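PDB 2YIH: CEL44C from Paenibacillus polymyxa, which hydrolyses the beta-1,4-linked glucan backbone of xyloglucan and related glucans, acting within the chain, as a glycoside hydrolase family 44 endoglucanase. Local coordinates for residues 380-385 against 434-439; 406-411 against 448-453; 503-506 against 510-513. The protein carries 8 engineered substitutions. One frame throughout, in Å; residues are numbered along the deposited sequence.

Interaction 1 (380-385 against 434-439); sequences LGKNDV and SVHASV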
loop_
_atom_site.group_PDB
_atom_site.type_symbol
_atom_site.label_atom_id
_atom_site.label_comp_id
_atom_site.label_asym_id
_atom_site.label_seq_id
_atom_site.Cartn_x
_atom_site.Cartn_y
_atom_site.Cartn_z
ATOM N N LEU A 380 9.671 -4.975 -0.986
ATOM C CA LEU A 380 8.771 -4.839 0.149
ATOM C C LEU A 380 8.746 -6.111 0.943
ATOM O O LEU A 380 8.680 -6.086 2.190
ATOM C CB LEU A 380 7.348 -4.500 -0.308
ATOM C CG LEU A 380 7.228 -3.157 -1.005
ATOM C CD1 LEU A 380 5.817 -3.086 -1.689
ATOM C CD2 LEU A 380 7.447 -1.975 -0.045
ATOM N N GLY A 381 8.743 -7.241 0.242
ATOM C CA GLY A 381 8.569 -8.517 0.943
ATOM C C GLY A 381 9.689 -8.754 1.943
ATOM O O GLY A 381 9.427 -9.283 3.041
ATOM N N LYS A 382 10.917 -8.361 1.582
ATOM C CA LYS A 382 12.083 -8.685 2.385
ATOM C C LYS A 382 12.641 -7.535 3.228
ATOM O O LYS A 382 13.679 -7.688 3.868
ATOM C CB LYS A 382 13.171 -9.345 1.513
ATOM C CG LYS A 382 13.958 -8.417 0.627
ATOM C CD LYS A 382 14.712 -9.345 -0.397
ATOM C CE LYS A 382 15.639 -8.555 -1.306
ATOM N NZ LYS A 382 16.263 -9.431 -2.346
ATOM N N ASN A 383 11.889 -6.435 3.314
ATOM C CA ASN A 383 12.234 -5.284 4.125
ATOM C C ASN A 383 11.206 -4.991 5.226
ATOM O O ASN A 383 10.987 -3.835 5.598
ATOM C CB ASN A 383 12.434 -4.066 3.222
ATOM C CG ASN A 383 13.766 -4.116 2.507
ATOM O OD1 ASN A 383 13.907 -4.731 1.443
ATOM N ND2 ASN A 383 14.784 -3.656 3.194
ATOM N N ASP A 384 10.556 -6.047 5.707
ATOM C CA ASP A 384 9.725 -5.949 6.923
ATOM C C ASP A 384 8.534 -5.022 6.739
ATOM O O ASP A 384 8.158 -4.298 7.667
ATOM C CB ASP A 384 10.572 -5.500 8.135
ATOM C CG ASP A 384 11.718 -6.487 8.435
ATOM O OD1 ASP A 384 11.424 -7.621 8.848
ATOM O OD2 ASP A 384 12.894 -6.159 8.163
ATOM N N VAL A 385 7.997 -4.971 5.525
ATOM C CA VAL A 385 6.756 -4.228 5.303
ATOM C C VAL A 385 5.564 -5.152 5.474
ATOM O O VAL A 385 5.521 -6.238 4.900
ATOM C CB VAL A 385 6.761 -3.570 3.904
ATOM C CG1 VAL A 385 5.412 -2.870 3.618
ATOM C CG2 VAL A 385 7.945 -2.579 3.818
ATOM N N SER A 434 17.912 -7.048 -10.951
ATOM C CA SER A 434 17.477 -7.254 -9.574
ATOM C C SER A 434 17.014 -8.694 -9.467
ATOM O O SER A 434 16.616 -9.313 -10.469
ATOM C CB SER A 434 16.308 -6.327 -9.235
ATOM O OG SER A 434 16.765 -4.987 -9.205
ATOM N N VAL A 435 17.048 -9.241 -8.258
ATOM C CA VAL A 435 16.700 -10.642 -8.080
ATOM C C VAL A 435 16.204 -10.885 -6.643
ATOM O O VAL A 435 16.708 -10.296 -5.675
ATOM C CB VAL A 435 17.939 -11.558 -8.373
ATOM C CG1 VAL A 435 19.113 -11.135 -7.475
ATOM C CG2 VAL A 435 17.553 -13.045 -8.192
ATOM N N HIS A 436 15.154 -11.674 -6.547
ATOM C CA HIS A 436 14.530 -11.997 -5.266
ATOM C C HIS A 436 14.249 -13.478 -5.201
ATOM O O HIS A 436 13.762 -14.059 -6.166
ATOM C CB HIS A 436 13.224 -11.230 -5.178
ATOM C CG HIS A 436 13.412 -9.748 -5.298
ATOM N ND1 HIS A 436 14.012 -8.991 -4.316
ATOM C CD2 HIS A 436 13.097 -8.893 -6.300
ATOM C CE1 HIS A 436 14.075 -7.733 -4.716
ATOM N NE2 HIS A 436 13.521 -7.647 -5.919
ATOM N N ALA A 437 14.533 -14.090 -4.050
ATOM C CA ALA A 437 14.399 -15.530 -3.921
ATOM C C ALA A 437 13.505 -15.886 -2.757
ATOM O O ALA A 437 13.404 -15.141 -1.789
ATOM C CB ALA A 437 15.809 -16.192 -3.721
ATOM N N SER A 438 12.876 -17.051 -2.838
ATOM C CA SER A 438 12.006 -17.483 -1.736
ATOM C C SER A 438 11.820 -18.984 -1.761
ATOM O O SER A 438 11.981 -19.613 -2.808
ATOM C CB SER A 438 10.625 -16.807 -1.834
ATOM O OG SER A 438 9.998 -17.133 -3.059
ATOM N N VAL A 439 11.473 -19.535 -0.592
ATOM C CA VAL A 439 10.956 -20.896 -0.464
ATOM C C VAL A 439 9.658 -20.852 0.365
ATOM O O VAL A 439 9.312 -19.804 0.905
ATOM C CB VAL A 439 11.976 -21.808 0.240
ATOM C CG1 VAL A 439 13.257 -21.904 -0.602
ATOM C CG2 VAL A 439 12.267 -21.313 1.677
HETATM O O HOH W 1 15.640 -12.487 -1.963
HETATM O O HOH W 2 18.594 -9.007 -3.792
#
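K382 reaches from helix 367-382 of the barrel domain to H436 on strand 433-439 of the beta-sandwich domain, and this single side chain makes nearly all of the contact. It comes late in the helix, two residues after L380, which packs on L338 on the barrel side. The CG of K382 sits between the backbone N and the carbonyl carbon (chi1 77°), and from there the chain runs fully extended, so the ammonium group arrives at the strand with no kink. The methylene next to it approaches H436 at the ring edge and in its plane, with K382 CE 3.4 Å from H436 ND1. K382 NZ then donates to H436 ND1 over 3.0 Å, from a position tilted 24° out of the imidazole plane. Two waters occupy the other N-H directions. Water 1 accepts from K382 NZ at 3.1 Å and from the backbone A437 N at 2.9 Å. Water 2 accepts from K382 NZ at 2.8 Å and donates to V435 O at 3.0 Å. Lysine suits the place because its long chain spans the gap and its ammonium group has N-H bonds for the ring and both waters. Cut back to an alanine, the position would probably leave H436 ND1 without this donor and the two waters without the partner they share. The other imidazole nitrogen, H436 NE2, bonds to D375, about two turns earlier in the same helix, so one helix holds the ring at both nitrogens. A ring that accepts at ND1 and meets a carboxylate at NE2 is probably neutral, with its proton on NE2, and bonds at both nitrogens should limit its rotation.

Interaction 2 (406-411 against 448-453); sequences KLYRNY and HLVVMN. With SO4 (sulfate ion), chain E.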
loop_
_atom_site.group_PDB
_atom_site.type_symbol
_atom_site.label_atom_id
_atom_site.label_comp_id
_atom_site.label_asym_id
_atom_site.label_seq_id
_atom_site.Cartn_x
_atom_site.Cartn_y
_atom_site.Cartn_z
ATOM N N LYS A 406 0.941 -10.654 -11.147
ATOM C CA LYS A 406 0.711 -12.028 -11.606
ATOM C C LYS A 406 2.031 -12.795 -11.614
ATOM O O LYS A 406 2.034 -13.977 -11.323
ATOM C CB LYS A 406 0.061 -12.042 -13.000
ATOM C CG LYS A 406 -1.379 -11.567 -12.903
ATOM C CD LYS A 406 -1.997 -11.160 -14.258
ATOM C CE LYS A 406 -2.146 -12.356 -15.167
ATOM N NZ LYS A 406 -2.427 -11.915 -16.581
ATOM N N LEU A 407 3.144 -12.134 -11.933
ATOM C CA LEU A 407 4.423 -12.852 -11.921
ATOM C C LEU A 407 4.744 -13.421 -10.524
ATOM O O LEU A 407 5.313 -14.543 -10.405
ATOM C CB LEU A 407 5.573 -11.992 -12.475
ATOM C CG LEU A 407 6.860 -12.778 -12.770
ATOM C CD1 LEU A 407 6.682 -13.629 -14.007
ATOM C CD2 LEU A 407 8.019 -11.787 -12.985
ATOM N N TYR A 408 4.354 -12.677 -9.480
ATOM C CA TYR A 408 4.516 -13.150 -8.093
ATOM C C TYR A 408 3.401 -14.080 -7.606
ATOM O O TYR A 408 3.651 -14.928 -6.730
ATOM C CB TYR A 408 4.600 -11.944 -7.121
ATOM C CG TYR A 408 5.992 -11.352 -7.040
ATOM C CD1 TYR A 408 6.471 -10.510 -8.035
ATOM C CD2 TYR A 408 6.868 -11.735 -6.028
ATOM C CE1 TYR A 408 7.742 -10.006 -7.996
ATOM C CE2 TYR A 408 8.169 -11.196 -5.957
ATOM C CZ TYR A 408 8.606 -10.372 -6.957
ATOM O OH TYR A 408 9.879 -9.818 -6.930
ATOM N N ARG A 409 2.161 -13.884 -8.103
ATOM C CA ARG A 409 1.006 -14.442 -7.409
ATOM C C ARG A 409 0.090 -15.298 -8.278
ATOM O O ARG A 409 -0.793 -15.964 -7.765
ATOM C CB ARG A 409 0.203 -13.335 -6.711
ATOM C CG ARG A 409 0.997 -12.599 -5.644
ATOM C CD ARG A 409 1.042 -13.391 -4.326
ATOM N NE ARG A 409 -0.310 -13.521 -3.779
ATOM C CZ ARG A 409 -0.621 -14.210 -2.688
ATOM N NH1 ARG A 409 0.355 -14.808 -1.980
ATOM N NH2 ARG A 409 -1.901 -14.281 -2.291
ATOM N N ASN A 410 0.332 -15.325 -9.595
ATOM C CA ASN A 410 -0.470 -16.183 -10.460
ATOM C C ASN A 410 0.286 -16.385 -11.757
ATOM O O ASN A 410 -0.154 -15.935 -12.824
ATOM C CB ASN A 410 -1.854 -15.559 -10.749
ATOM C CG ASN A 410 -2.693 -16.415 -11.668
ATOM O OD1 ASN A 410 -2.423 -17.613 -11.858
ATOM N ND2 ASN A 410 -3.704 -15.790 -12.294
ATOM N N TYR A 411 1.465 -16.987 -11.641
ATOM C CA TYR A 411 2.390 -16.987 -12.770
ATOM C C TYR A 411 2.004 -18.028 -13.815
ATOM O O TYR A 411 2.396 -17.933 -14.991
ATOM C CB TYR A 411 3.851 -17.158 -12.296
ATOM C CG TYR A 411 4.134 -18.398 -11.477
ATOM C CD1 TYR A 411 4.303 -19.643 -12.084
ATOM C CD2 TYR A 411 4.272 -18.324 -10.092
ATOM C CE1 TYR A 411 4.597 -20.772 -11.313
ATOM C CE2 TYR A 411 4.565 -19.437 -9.329
ATOM C CZ TYR A 411 4.713 -20.655 -9.936
ATOM O OH TYR A 411 5.014 -21.756 -9.162
ATOM N N HIS A 448 12.044 -20.553 -5.564
ATOM C CA HIS A 448 11.431 -19.558 -6.454
ATOM C C HIS A 448 12.415 -18.414 -6.627
ATOM O O HIS A 448 12.905 -17.850 -5.629
ATOM C CB HIS A 448 10.144 -19.039 -5.815
ATOM C CG HIS A 448 8.995 -19.988 -5.929
ATOM N ND1 HIS A 448 8.737 -20.977 -5.000
ATOM C CD2 HIS A 448 8.025 -20.083 -6.865
ATOM C CE1 HIS A 448 7.690 -21.675 -5.394
ATOM N NE2 HIS A 448 7.243 -21.157 -6.526
ATOM N N LEU A 449 12.662 -18.015 -7.878
ATOM C CA LEU A 449 13.552 -16.888 -8.149
ATOM C C LEU A 449 12.843 -15.942 -9.088
ATOM O O LEU A 449 12.364 -16.371 -10.141
ATOM C CB LEU A 449 14.837 -17.337 -8.848
ATOM C CG LEU A 449 15.608 -18.488 -8.228
ATOM C CD1 LEU A 449 16.835 -18.755 -9.127
ATOM C CD2 LEU A 449 16.040 -18.194 -6.781
ATOM N N VAL A 450 12.745 -14.674 -8.711
ATOM C CA VAL A 450 12.253 -13.645 -9.663
ATOM C C VAL A 450 13.457 -12.797 -10.041
ATOM O O VAL A 450 14.175 -12.283 -9.170
ATOM C CB VAL A 450 11.093 -12.791 -9.048
ATOM C CG1 VAL A 450 10.812 -11.533 -9.939
ATOM C CG2 VAL A 450 9.837 -13.615 -8.941
ATOM N N VAL A 451 13.766 -12.766 -11.334
ATOM C CA VAL A 451 14.934 -12.043 -11.830
ATOM C C VAL A 451 14.532 -11.098 -12.974
ATOM O O VAL A 451 13.603 -11.382 -13.760
ATOM C CB VAL A 451 16.064 -13.025 -12.260
ATOM C CG1 VAL A 451 15.617 -13.948 -13.416
ATOM C CG2 VAL A 451 17.355 -12.253 -12.605
ATOM N N MET A 452 15.181 -9.955 -13.047
ATOM C CA MET A 452 14.834 -9.012 -14.108
ATOM C C MET A 452 16.041 -8.302 -14.676
ATOM O O MET A 452 17.007 -8.044 -13.956
ATOM C CB MET A 452 13.792 -8.003 -13.614
ATOM C CG MET A 452 14.305 -7.041 -12.528
ATOM S SD MET A 452 13.049 -6.635 -11.293
ATOM C CE MET A 452 13.033 -8.197 -10.368
ATOM N N ASN A 453 15.961 -7.972 -15.971
ATOM C CA ASN A 453 16.952 -7.143 -16.644
ATOM C C ASN A 453 16.365 -5.765 -16.949
ATOM O O ASN A 453 15.404 -5.651 -17.744
ATOM C CB ASN A 453 17.366 -7.846 -17.957
ATOM C CG ASN A 453 18.534 -7.154 -18.654
ATOM O OD1 ASN A 453 18.878 -6.019 -18.348
ATOM N ND2 ASN A 453 19.086 -7.823 -19.659
HETATM S S SO4 E . -1.461 -16.369 0.812
HETATM O O1 SO4 E . -1.817 -17.781 0.669
HETATM O O2 SO4 E . -0.103 -16.195 0.314
HETATM O O3 SO4 E . -2.439 -15.557 0.075
HETATM O O4 SO4 E . -1.565 -16.032 2.233
#
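V450, on strand 446-453, packs against Y408 and L407 of helix 399-409, and these apolar contacts form the centre of the interface. With CG1 anti to the backbone N (chi1 168°) and CG2 beside it, the valine presents both methyls to the helix. V450 CG2 stands over one face of the Y408 ring, 4.2 Å from its centroid and 18° off the normal, a CH-pi contact displaced toward the rim. The other methyl meets the phenol end, where V450 CG1 lies 3.6 Å from Y408 OH. L407 CD2 meets V450 CG1 at an oblique crossing, at 4.1 Å. A beta-branched valine suits the strand, since its short forked side chain can serve two larger neighbours at once.

Hydroxyl and ring contacts lie around this patch. The Y408 hydroxyl is buried, and it is satisfied by the carbonyl oxygen of T374 on helix 367-382. Just past the helix end, Y411 crosses H448 at about a right angle, and its hydroxyl lies at the edge of the imidazole, in the ring plane. N410 N closes the last turn with a 2.8 Å bond to K406 O.

R409, on the same helix but clear of the strand, binds a sulfate, probably from the crystallisation liquor, end-on in the guanidinium plane: R409 NH1 donates to sulfate O2 over 2.7 Å at 174°, and R409 NH2 gives sulfate O3 an equally short and straight bond. The remaining guanidinium nitrogen, R409 NE, bonds to N39 O, which steadies the group for this two-pronged grip.

Helix 399-409 follows strand 387-390 of the barrel, and here it lies against a strand of the beta-sandwich. Such a seam joins the two domains of family 44 enzymes, a catalytic TIM barrel and a beta-sandwich.

Interaction 3 (503-506 against 510-513); sequences YTVP and AYHI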
loop_
_atom_site.group_PDB
_atom_site.type_symbol
_atom_site.label_atom_id
_atom_site.label_comp_id
_atom_site.label_asym_id
_atom_site.label_seq_id
_atom_site.Cartn_x
_atom_site.Cartn_y
_atom_site.Cartn_z
ATOM N N TYR A 503 21.112 -18.803 -17.347
ATOM C CA TYR A 503 19.903 -18.492 -18.120
ATOM C C TYR A 503 20.069 -17.091 -18.669
ATOM O O TYR A 503 20.495 -16.195 -17.955
ATOM C CB TYR A 503 18.652 -18.572 -17.225
ATOM C CG TYR A 503 17.384 -18.852 -17.987
ATOM C CD1 TYR A 503 17.073 -20.136 -18.399
ATOM C CD2 TYR A 503 16.543 -17.809 -18.397
ATOM C CE1 TYR A 503 15.904 -20.408 -19.105
ATOM C CE2 TYR A 503 15.382 -18.063 -19.108
ATOM C CZ TYR A 503 15.053 -19.360 -19.452
ATOM O OH TYR A 503 13.894 -19.646 -20.166
ATOM N N THR A 504 19.744 -16.889 -19.945
ATOM C CA THR A 504 19.923 -15.573 -20.541
ATOM C C THR A 504 18.672 -14.746 -20.228
ATOM O O THR A 504 17.563 -15.198 -20.468
ATOM C CB THR A 504 20.116 -15.683 -22.078
ATOM O OG1 THR A 504 21.273 -16.511 -22.353
ATOM C CG2 THR A 504 20.325 -14.303 -22.707
ATOM N N VAL A 505 18.874 -13.517 -19.767
ATOM C CA VAL A 505 17.758 -12.577 -19.564
ATOM C C VAL A 505 17.878 -11.443 -20.584
ATOM O O VAL A 505 18.776 -10.632 -20.524
ATOM C CB VAL A 505 17.760 -12.014 -18.127
ATOM C CG1 VAL A 505 16.455 -11.224 -17.867
ATOM C CG2 VAL A 505 17.912 -13.178 -17.102
ATOM N N PRO A 506 16.966 -11.398 -21.556
ATOM C CA PRO A 506 17.000 -10.319 -22.549
ATOM C C PRO A 506 16.730 -8.967 -21.894
ATOM O O PRO A 506 16.259 -8.934 -20.745
ATOM C CB PRO A 506 15.821 -10.675 -23.487
ATOM C CG PRO A 506 15.636 -12.103 -23.316
ATOM C CD PRO A 506 15.913 -12.371 -21.847
ATOM N N ALA A 510 11.304 -9.795 -17.309
ATOM C CA ALA A 510 11.253 -10.326 -15.941
ATOM C C ALA A 510 10.839 -11.779 -16.022
ATOM O O ALA A 510 9.900 -12.099 -16.743
ATOM C CB ALA A 510 10.240 -9.542 -15.115
ATOM N N TYR A 511 11.531 -12.657 -15.294
ATOM C CA TYR A 511 11.161 -14.081 -15.234
ATOM C C TYR A 511 10.927 -14.492 -13.785
ATOM O O TYR A 511 11.593 -13.961 -12.856
ATOM C CB TYR A 511 12.299 -14.990 -15.744
ATOM C CG TYR A 511 12.655 -14.876 -17.222
ATOM C CD1 TYR A 511 11.694 -15.132 -18.205
ATOM C CD2 TYR A 511 13.985 -14.641 -17.619
ATOM C CE1 TYR A 511 12.026 -15.093 -19.559
ATOM C CE2 TYR A 511 14.329 -14.554 -18.978
ATOM C CZ TYR A 511 13.336 -14.798 -19.935
ATOM O OH TYR A 511 13.669 -14.725 -21.267
ATOM N N HIS A 512 10.057 -15.488 -13.630
ATOM C CA HIS A 512 9.907 -16.248 -12.390
ATOM C C HIS A 512 10.351 -17.662 -12.710
ATOM O O HIS A 512 9.766 -18.345 -13.563
ATOM C CB HIS A 512 8.432 -16.262 -11.946
ATOM C CG HIS A 512 8.176 -16.849 -10.572
ATOM N ND1 HIS A 512 7.147 -16.397 -9.777
ATOM C CD2 HIS A 512 8.768 -17.857 -9.879
ATOM C CE1 HIS A 512 7.104 -17.106 -8.657
ATOM N NE2 HIS A 512 8.068 -18.010 -8.699
ATOM N N ILE A 513 11.458 -18.049 -12.094
ATOM C CA ILE A 513 12.032 -19.410 -12.256
ATOM C C ILE A 513 11.669 -20.274 -11.036
ATOM O O ILE A 513 11.822 -19.829 -9.903
ATOM C CB ILE A 513 13.551 -19.316 -12.351
ATOM C CG1 ILE A 513 13.931 -18.435 -13.564
ATOM C CG2 ILE A 513 14.192 -20.713 -12.441
ATOM C CD1 ILE A 513 15.382 -18.023 -13.629
HETATM O O HOH W 3 15.868 -16.145 -22.588
#
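Y511 and Y503 meet across a beta-arch of the beta-sandwich domain: strands 500-505 and 509-516 follow one another in the chain but face each other through side chains, without a backbone hydrogen bond between these segments. Their axes pass 9.0 Å apart at 153°, a spacing filled here mainly by the two tyrosine rings.

The main projection is the Y511 ring, a flat plate that lies across the other strand. One face receives the edge of Y503, whose ring stands almost perpendicular (89°) in a T-shaped stack with the centroids 5.3 Å apart. The nearest atoms are Y503 CE2 and Y511 CE2, at 3.7 Å. Y503 reaches this position because its CG is anti to the backbone N (chi1 -155°), and its own hydroxyl goes on to bond A491 O. The rim of the Y511 plate fits into a notch in the backbone of the first strand. There T504 O and V505 CA lie near the ring plane, and V505 CG1 touches Y511 CE2 at 4.1 Å as the two side chains slide past each other. Tyrosine suits both sites at this partly exposed end of the sandwich, where a flat apolar body can be buried while the hydroxyl finds a polar partner.

P506 closes the notch, its CD 3.3 Å from Y511 OH, and water 3 joins Y511 OH to T504 O, 2.9 Å from each.

Interactions 1 and 2 are buried and hold the same two domains together: each sets a barrel-domain helix against one of two adjacent sandwich strands, whose backbones bond directly, as in H436 O with V450 N. Interaction 3 lies at the surface, inside the sandwich domain, about 17 Å from interaction 1 between centres. It still touches interaction 2, since strand 509-516 pairs with strand 446-453 and H512 ND1 bonds to L407 O. The chemistry follows these places. At the seam, interaction 1 is polar and water-mediated, while interaction 2 is mostly apolar. Interaction 3 depends on aromatic shape, with one water at its outer end.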